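Glutathione S-transferase omega-like 2 (Saccharomyces cerevisiae, PDB 5LKB) catalyses glutathione-dependent thiol transfer and the reduction of dehydroascorbate and dimethylarsinic acid, and reacts with glutathionyl-(hydro)quinones. Local coordinates at residues T206-F211 with L283-I288; K251-K256 with F276-D281; I177-N182 with D198-Q203. One frame throughout, in Å; residues are numbered along the deposited sequence.

In the fold
The three contacts run as neighbours from the thioredoxin-like domain into the helical one. Interaction 3 ties helix 174-182 to the loop before helix 205-220, and touches interaction 1 through a salt bridge, Arg179 NE to Glu285 OE2 at 2.7 Å, and through Glu285 N, 2.9 Å from Leu199 O. Interaction 1 packs the capped N-terminus of helix 285-304 against helix 205-220, and its Asp287 OD1 meets Thr278 OG1 of interaction 2 at 2.9 Å. Centres of interactions 1 and 2 lie about 11 Å apart, of 1 and 3 about 10 Å. The Arg179 and Glu285 side chains lie about 9 to 10 Å from those of glutathione-binding Glu173 and Ser174; interaction 2 lies away from them.

Interaction 1 (T206-F211 with L283-I288); sequences TQIDDF and LTEADI
Ile208 sets CG1 anti to its carbonyl carbon (chi1 -70°), and its extended second torsion carries CD1 out to Thr284; one turn on, Phe211 has CG anti to the backbone N (chi1 -174°), which brings the ring to Ala286. Ile208 and Thr284 meet tip to tip, CD1 of the isoleucine 3.7 Å from CB of the threonine. The other branch, Ile208 CG2, passes crosswise to the Glu285 side chain, 4.0 Å from OE1. Phe211 CD2 rests 3.7 Å from Ala286 CB, the methyl group coming obliquely to the ring. The carboxylates of Glu285 and Asp209 are both paired: each forms a salt bridge with Arg179, and Glu285 OE1 also accepts from Asn212. Thr284 OG1 accepts from Ala286 N at 3.0 Å, while Thr284 N donates to Asp287 OD2, also at 3.0 Å and nearly straight (169°), on the anti lone pair. An alanine in place of Thr284 lacks OG1 and CG2 and would probably leave Ala286 N without its cap and open a gap beside Ile208 CD1. This reciprocal pairing of Thr284 and Asp287 is the N-capping box characteristic of the core helix of the glutathione transferase C-terminal domain.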
# COMPACT_ATOMS: atom_id res chain seq x y z
N THR A 206 23.36 -13.11 25.10
CA THR A 206 24.02 -11.98 24.45
C THR A 206 23.57 -11.87 22.99
O THR A 206 23.35 -10.76 22.50
CB THR A 206 25.54 -12.08 24.53
OG1 THR A 206 25.98 -13.24 23.83
CG2 THR A 206 25.97 -12.20 25.96
N GLN A 207 23.41 -13.00 22.30
CA GLN A 207 22.90 -12.95 20.92
C GLN A 207 21.47 -12.42 20.86
O GLN A 207 21.13 -11.71 19.90
CB GLN A 207 22.93 -14.32 20.25
CG GLN A 207 24.31 -14.91 20.07
CD GLN A 207 24.24 -16.38 19.81
OE1 GLN A 207 24.02 -16.83 18.69
NE2 GLN A 207 24.41 -17.15 20.88
N ILE A 208 20.61 -12.80 21.81
CA ILE A 208 19.27 -12.20 21.89
C ILE A 208 19.35 -10.70 22.07
O ILE A 208 18.66 -9.93 21.39
CB ILE A 208 18.44 -12.85 23.00
CG1 ILE A 208 18.06 -14.27 22.64
CG2 ILE A 208 17.22 -12.01 23.37
CD1 ILE A 208 17.54 -15.11 23.79
N ASP A 209 20.18 -10.23 22.99
CA ASP A 209 20.26 -8.80 23.21
C ASP A 209 20.79 -8.06 21.98
O ASP A 209 20.32 -6.96 21.66
CB ASP A 209 21.14 -8.47 24.41
CG ASP A 209 20.46 -8.75 25.71
OD1 ASP A 209 19.22 -8.81 25.78
OD2 ASP A 209 21.18 -8.97 26.72
N ASP A 210 21.79 -8.63 21.30
CA ASP A 210 22.39 -7.94 20.15
C ASP A 210 21.40 -7.91 18.99
O ASP A 210 21.28 -6.88 18.33
CB ASP A 210 23.67 -8.65 19.73
CG ASP A 210 24.81 -8.47 20.73
OD1 ASP A 210 24.71 -7.61 21.64
OD2 ASP A 210 25.82 -9.20 20.56
N PHE A 211 20.71 -9.03 18.72
CA PHE A 211 19.66 -9.04 17.68
C PHE A 211 18.57 -8.03 18.04
O PHE A 211 18.16 -7.21 17.20
CB PHE A 211 19.11 -10.46 17.60
CG PHE A 211 18.13 -10.71 16.49
CD1 PHE A 211 18.58 -11.01 15.23
CD2 PHE A 211 16.76 -10.78 16.77
CE1 PHE A 211 17.67 -11.28 14.19
CE2 PHE A 211 15.84 -11.06 15.77
CZ PHE A 211 16.28 -11.31 14.48
N LEU A 283 12.62 -21.32 20.29
CA LEU A 283 11.86 -20.09 20.45
C LEU A 283 12.41 -19.27 21.60
O LEU A 283 12.60 -19.76 22.72
CB LEU A 283 10.41 -20.42 20.70
CG LEU A 283 9.40 -19.30 20.94
CD1 LEU A 283 9.13 -18.63 19.64
CD2 LEU A 283 8.09 -19.78 21.57
N THR A 284 12.67 -18.02 21.33
CA THR A 284 13.14 -17.05 22.29
C THR A 284 12.38 -15.75 22.18
O THR A 284 11.60 -15.50 21.22
CB THR A 284 14.64 -16.76 22.15
OG1 THR A 284 14.86 -15.84 21.06
CG2 THR A 284 15.48 -18.05 22.00
N GLU A 285 12.66 -14.89 23.14
CA GLU A 285 12.18 -13.52 23.16
C GLU A 285 12.48 -12.77 21.86
O GLU A 285 11.71 -11.88 21.46
CB GLU A 285 12.89 -12.78 24.29
CG GLU A 285 12.58 -11.36 24.38
CD GLU A 285 13.40 -10.68 25.49
OE1 GLU A 285 14.34 -9.92 25.17
OE2 GLU A 285 13.06 -10.90 26.67
N ALA A 286 13.61 -13.08 21.22
CA ALA A 286 13.96 -12.40 19.97
C ALA A 286 12.88 -12.65 18.93
O ALA A 286 12.53 -11.75 18.16
CB ALA A 286 15.30 -12.90 19.43
N ASP A 287 12.36 -13.89 18.88
CA ASP A 287 11.26 -14.19 17.95
C ASP A 287 10.01 -13.40 18.30
O ASP A 287 9.29 -12.90 17.40
CB ASP A 287 10.94 -15.67 17.94
CG ASP A 287 12.09 -16.50 17.53
OD1 ASP A 287 12.56 -16.41 16.40
OD2 ASP A 287 12.55 -17.32 18.38
N ILE A 288 9.69 -13.33 19.57
CA ILE A 288 8.50 -12.64 20.02
C ILE A 288 8.54 -11.19 19.60
O ILE A 288 7.58 -10.65 19.04
CB ILE A 288 8.31 -12.84 21.54
CG1 ILE A 288 8.05 -14.32 21.83
CG2 ILE A 288 7.19 -11.93 22.07
CD1 ILE A 288 8.05 -14.69 23.29

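Interaction 2 (K251-K256 with F276-D281); sequences KILSDK and FFTVGD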
# COMPACT_ATOMS: atom_id res chain seq x y z
N LYS A 251 18.50 -12.93 5.56
CA LYS A 251 19.78 -13.64 5.41
C LYS A 251 20.02 -14.61 6.58
O LYS A 251 20.34 -15.79 6.36
CB LYS A 251 20.91 -12.61 5.28
CG LYS A 251 22.32 -13.22 5.25
CD LYS A 251 22.53 -14.15 4.09
CE LYS A 251 24.03 -14.60 4.00
NZ LYS A 251 24.14 -15.94 3.31
N ILE A 252 19.78 -14.15 7.79
CA ILE A 252 19.94 -15.00 8.96
C ILE A 252 19.07 -16.23 8.85
O ILE A 252 19.51 -17.36 9.06
CB ILE A 252 19.61 -14.21 10.24
CG1 ILE A 252 20.75 -13.24 10.59
CG2 ILE A 252 19.36 -15.16 11.45
CD1 ILE A 252 20.39 -12.27 11.68
N LEU A 253 17.78 -16.01 8.53
CA LEU A 253 16.85 -17.12 8.42
C LEU A 253 17.13 -18.02 7.22
O LEU A 253 16.94 -19.23 7.31
CB LEU A 253 15.41 -16.59 8.38
CG LEU A 253 14.95 -15.93 9.64
CD1 LEU A 253 13.57 -15.36 9.51
CD2 LEU A 253 14.96 -16.94 10.82
N SER A 254 17.57 -17.45 6.08
CA SER A 254 17.93 -18.27 4.93
C SER A 254 19.11 -19.18 5.25
O SER A 254 19.09 -20.38 4.95
CB SER A 254 18.25 -17.35 3.75
OG SER A 254 18.70 -18.05 2.57
N ASP A 255 20.14 -18.63 5.87
CA ASP A 255 21.29 -19.44 6.28
C ASP A 255 20.84 -20.54 7.25
O ASP A 255 21.25 -21.71 7.11
CB ASP A 255 22.35 -18.54 6.91
CG ASP A 255 23.12 -17.73 5.88
OD1 ASP A 255 23.00 -18.03 4.66
OD2 ASP A 255 23.84 -16.79 6.30
N LYS A 256 19.99 -20.21 8.21
CA LYS A 256 19.50 -21.21 9.16
C LYS A 256 18.69 -22.30 8.47
O LYS A 256 18.83 -23.50 8.77
CB LYS A 256 18.73 -20.54 10.29
CG LYS A 256 19.58 -20.23 11.50
CD LYS A 256 19.17 -18.91 12.07
CE LYS A 256 19.74 -18.64 13.43
NZ LYS A 256 19.00 -19.45 14.44
N PHE A 276 13.40 -23.65 13.58
CA PHE A 276 13.56 -22.53 12.63
C PHE A 276 13.23 -21.21 13.33
O PHE A 276 12.09 -20.75 13.30
CB PHE A 276 12.71 -22.77 11.39
CG PHE A 276 12.89 -21.74 10.32
CD1 PHE A 276 14.16 -21.39 9.85
CD2 PHE A 276 11.78 -21.16 9.74
CE1 PHE A 276 14.31 -20.41 8.84
CE2 PHE A 276 11.92 -20.22 8.72
CZ PHE A 276 13.17 -19.85 8.25
N PHE A 277 14.22 -20.60 14.00
CA PHE A 277 14.06 -19.41 14.83
C PHE A 277 15.21 -18.44 14.60
O PHE A 277 16.24 -18.77 14.01
CB PHE A 277 13.98 -19.77 16.35
CG PHE A 277 12.90 -20.76 16.66
CD1 PHE A 277 11.59 -20.33 16.77
CD2 PHE A 277 13.18 -22.11 16.82
CE1 PHE A 277 10.59 -21.20 17.05
CE2 PHE A 277 12.17 -22.98 17.10
CZ PHE A 277 10.85 -22.52 17.21
N THR A 278 15.00 -17.20 15.01
CA THR A 278 15.95 -16.13 14.71
C THR A 278 17.28 -16.32 15.43
O THR A 278 18.35 -16.06 14.86
CB THR A 278 15.41 -14.73 15.04
OG1 THR A 278 14.88 -14.67 16.38
CG2 THR A 278 14.30 -14.34 14.00
N VAL A 279 17.24 -16.75 16.70
CA VAL A 279 18.43 -16.88 17.54
C VAL A 279 18.47 -18.31 18.06
O VAL A 279 17.51 -18.80 18.68
CB VAL A 279 18.44 -15.86 18.68
CG1 VAL A 279 19.64 -16.06 19.59
CG2 VAL A 279 18.47 -14.51 18.11
N GLY A 280 19.58 -19.00 17.78
CA GLY A 280 19.72 -20.38 18.14
C GLY A 280 18.72 -21.28 17.45
O GLY A 280 18.24 -21.00 16.34
N ASP A 281 18.36 -22.35 18.14
CA ASP A 281 17.52 -23.39 17.57
C ASP A 281 16.23 -23.60 18.36
O ASP A 281 15.60 -24.65 18.24
CB ASP A 281 18.33 -24.68 17.44
CG ASP A 281 18.83 -25.18 18.77
OD1 ASP A 281 18.76 -24.45 19.77
OD2 ASP A 281 19.30 -26.34 18.82
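Phe276 presents the edge of its ring to the helix: CE1 points at Leu253 O, 3.3 Å away and in the ring plane, as a C-H would toward a carbonyl. The same side of the ring meets Leu253 CB, 4.0 Å from CZ, the two side chains crossing at about a right angle. Phe277 contributes its backbone. Its O accepts from Lys256 NZ at 2.9 Å, with a C=O...N angle of 143° and the ammonium 36° out of the carbonyl plane. The lysine reaches it by bends at its second and last torsions (chi4 -76°), lying alongside the loop so that CE is 3.3 Å from Thr278 O. Thr278 also lays its O against Ile252 CG2, 3.7 Å off, and its CG2 near Leu253 CD2. At Gly280 the O comes within 2.6 Å of Lys256 NZ, but at an angle too poor for a hydrogen bond; the attraction there is probably electrostatic. Positive phi favours glycine at this turn. The loop is wedged among helices: Phe276 packs on Leu321 and Trp322 of helix 317-329, Thr278 OG1 bonds to Asp287 of helix 285-304, and Ile252 leans on Phe211 and Trp214 of helix 205-220.

Interaction 3 (I177-N182 with D198-Q203); sequences IIRILN and DLVPAQ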
# COMPACT_ATOMS: atom_id res chain seq x y z
N ILE A 177 8.77 -5.69 30.86
CA ILE A 177 7.65 -6.55 31.28
C ILE A 177 7.87 -7.99 30.83
O ILE A 177 7.63 -8.94 31.58
CB ILE A 177 6.30 -5.98 30.80
CG1 ILE A 177 5.98 -4.65 31.47
CG2 ILE A 177 5.15 -6.99 30.98
CD1 ILE A 177 4.85 -3.85 30.75
N ILE A 178 8.34 -8.21 29.59
CA ILE A 178 8.53 -9.58 29.15
C ILE A 178 9.69 -10.29 29.89
O ILE A 178 9.69 -11.52 29.99
CB ILE A 178 8.64 -9.63 27.60
CG1 ILE A 178 9.90 -8.91 27.11
CG2 ILE A 178 7.34 -9.16 27.00
CD1 ILE A 178 9.98 -8.86 25.54
N ARG A 179 10.65 -9.52 30.40
CA ARG A 179 11.68 -10.11 31.25
C ARG A 179 11.09 -10.47 32.60
O ARG A 179 11.37 -11.55 33.14
CB ARG A 179 12.84 -9.11 31.38
CG ARG A 179 13.74 -8.97 30.15
CD ARG A 179 14.45 -10.26 29.76
NE ARG A 179 15.06 -10.21 28.42
CZ ARG A 179 16.26 -9.76 28.13
NH1 ARG A 179 17.07 -9.33 29.13
NH2 ARG A 179 16.71 -9.77 26.88
N ILE A 180 10.23 -9.60 33.13
CA ILE A 180 9.57 -9.96 34.40
C ILE A 180 8.78 -11.25 34.25
O ILE A 180 8.89 -12.18 35.08
CB ILE A 180 8.70 -8.80 34.90
CG1 ILE A 180 9.53 -7.55 35.19
CG2 ILE A 180 7.88 -9.18 36.17
CD1 ILE A 180 8.69 -6.28 35.50
N LEU A 181 7.96 -11.35 33.19
CA LEU A 181 7.14 -12.54 33.01
C LEU A 181 7.99 -13.75 32.84
O LEU A 181 7.59 -14.81 33.27
CB LEU A 181 6.26 -12.33 31.76
CG LEU A 181 5.24 -11.20 31.89
CD1 LEU A 181 4.54 -10.97 30.58
CD2 LEU A 181 4.17 -11.38 32.98
N ASN A 182 9.13 -13.64 32.15
CA ASN A 182 9.95 -14.79 31.90
C ASN A 182 10.79 -15.21 33.13
O ASN A 182 11.25 -16.35 33.16
CB ASN A 182 10.88 -14.58 30.70
CG ASN A 182 11.69 -15.81 30.38
OD1 ASN A 182 11.12 -16.83 29.92
ND2 ASN A 182 13.00 -15.72 30.55
N ASP A 198 12.01 -21.14 29.05
CA ASP A 198 12.90 -20.00 29.21
C ASP A 198 13.10 -19.30 27.87
O ASP A 198 13.78 -19.83 26.97
CB ASP A 198 14.26 -20.46 29.78
CG ASP A 198 15.11 -19.30 30.25
OD1 ASP A 198 14.82 -18.09 29.97
OD2 ASP A 198 16.15 -19.56 30.93
N LEU A 199 12.58 -18.10 27.78
CA LEU A 199 12.63 -17.31 26.54
C LEU A 199 13.94 -16.54 26.39
O LEU A 199 14.21 -15.97 25.33
CB LEU A 199 11.40 -16.41 26.50
CG LEU A 199 10.08 -17.17 26.37
CD1 LEU A 199 8.92 -16.28 26.66
CD2 LEU A 199 9.92 -17.77 25.02
N VAL A 200 14.79 -16.55 27.40
CA VAL A 200 16.07 -15.84 27.37
C VAL A 200 17.12 -16.77 28.00
O VAL A 200 17.71 -16.45 29.06
CB VAL A 200 15.97 -14.51 28.11
CG1 VAL A 200 17.20 -13.70 27.82
CG2 VAL A 200 14.70 -13.72 27.65
N PRO A 201 17.38 -17.92 27.39
CA PRO A 201 18.40 -18.84 27.95
C PRO A 201 19.79 -18.22 27.99
O PRO A 201 20.24 -17.51 27.09
CB PRO A 201 18.37 -20.04 26.99
CG PRO A 201 17.67 -19.57 25.76
CD PRO A 201 16.77 -18.44 26.16
N ALA A 202 20.54 -18.58 29.04
CA ALA A 202 21.84 -17.98 29.24
C ALA A 202 22.76 -18.15 28.05
O ALA A 202 23.54 -17.24 27.73
CB ALA A 202 22.49 -18.69 30.44
N GLN A 203 22.76 -19.32 27.43
CA GLN A 203 23.67 -19.54 26.31
C GLN A 203 23.37 -18.64 25.11
O GLN A 203 24.25 -18.44 24.29
CB GLN A 203 23.63 -20.99 25.86
CG GLN A 203 24.06 -22.01 26.93
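Asn182, in the last turn of its helix, is gripped at both ends of its amide by the loop, and this is the tight part of the contact. Its OD1 accepts from Leu199 N at 2.9 Å in a nearly straight bond (172°), the donor lying above the carbonyl plane rather than on a lone pair. ND2 donates to Asp198 OD1 at 3.0 Å, straighter still (176°) and within the amide plane. Bonds at both its oxygen and its nitrogen fix the rotation of the amide. With CG anti to the backbone N (chi1 -176°), the amide reaches across to the loop, its oxygen 3.5 Å from Leu199 CB. Asp198 OD1 has a second donor, Val200 N at 3.0 Å, which closes an Asx turn; the two N-H groups come from opposite faces of the carboxylate, which is likely to keep the acceptor oriented toward Asn182.

At Arg179 and Val200 the contact loosens into van der Waals touches. Val200 CG1 lies over one face of the Arg179 guanidinium, toward its rim, and Val200 CG2 comes within 3.6 Å of Arg179 NE. With the arginine's charge already paired to Glu285 and Asp209, the valine adds an apolar cover over part of one face. Beyond Val200 the loop departs from the helix, and Ala202 and Gln203 are exposed to solvent.

Helix 174-182 is backed by helix 47-58, where Ile178 and Leu181 touch Thr55. On the loop side, Leu199 packs on Ile288 of helix 285-304, and Val200 touches Lys205 at the start of helix 205-220, so the contact bridges the thioredoxin-like and helical domains.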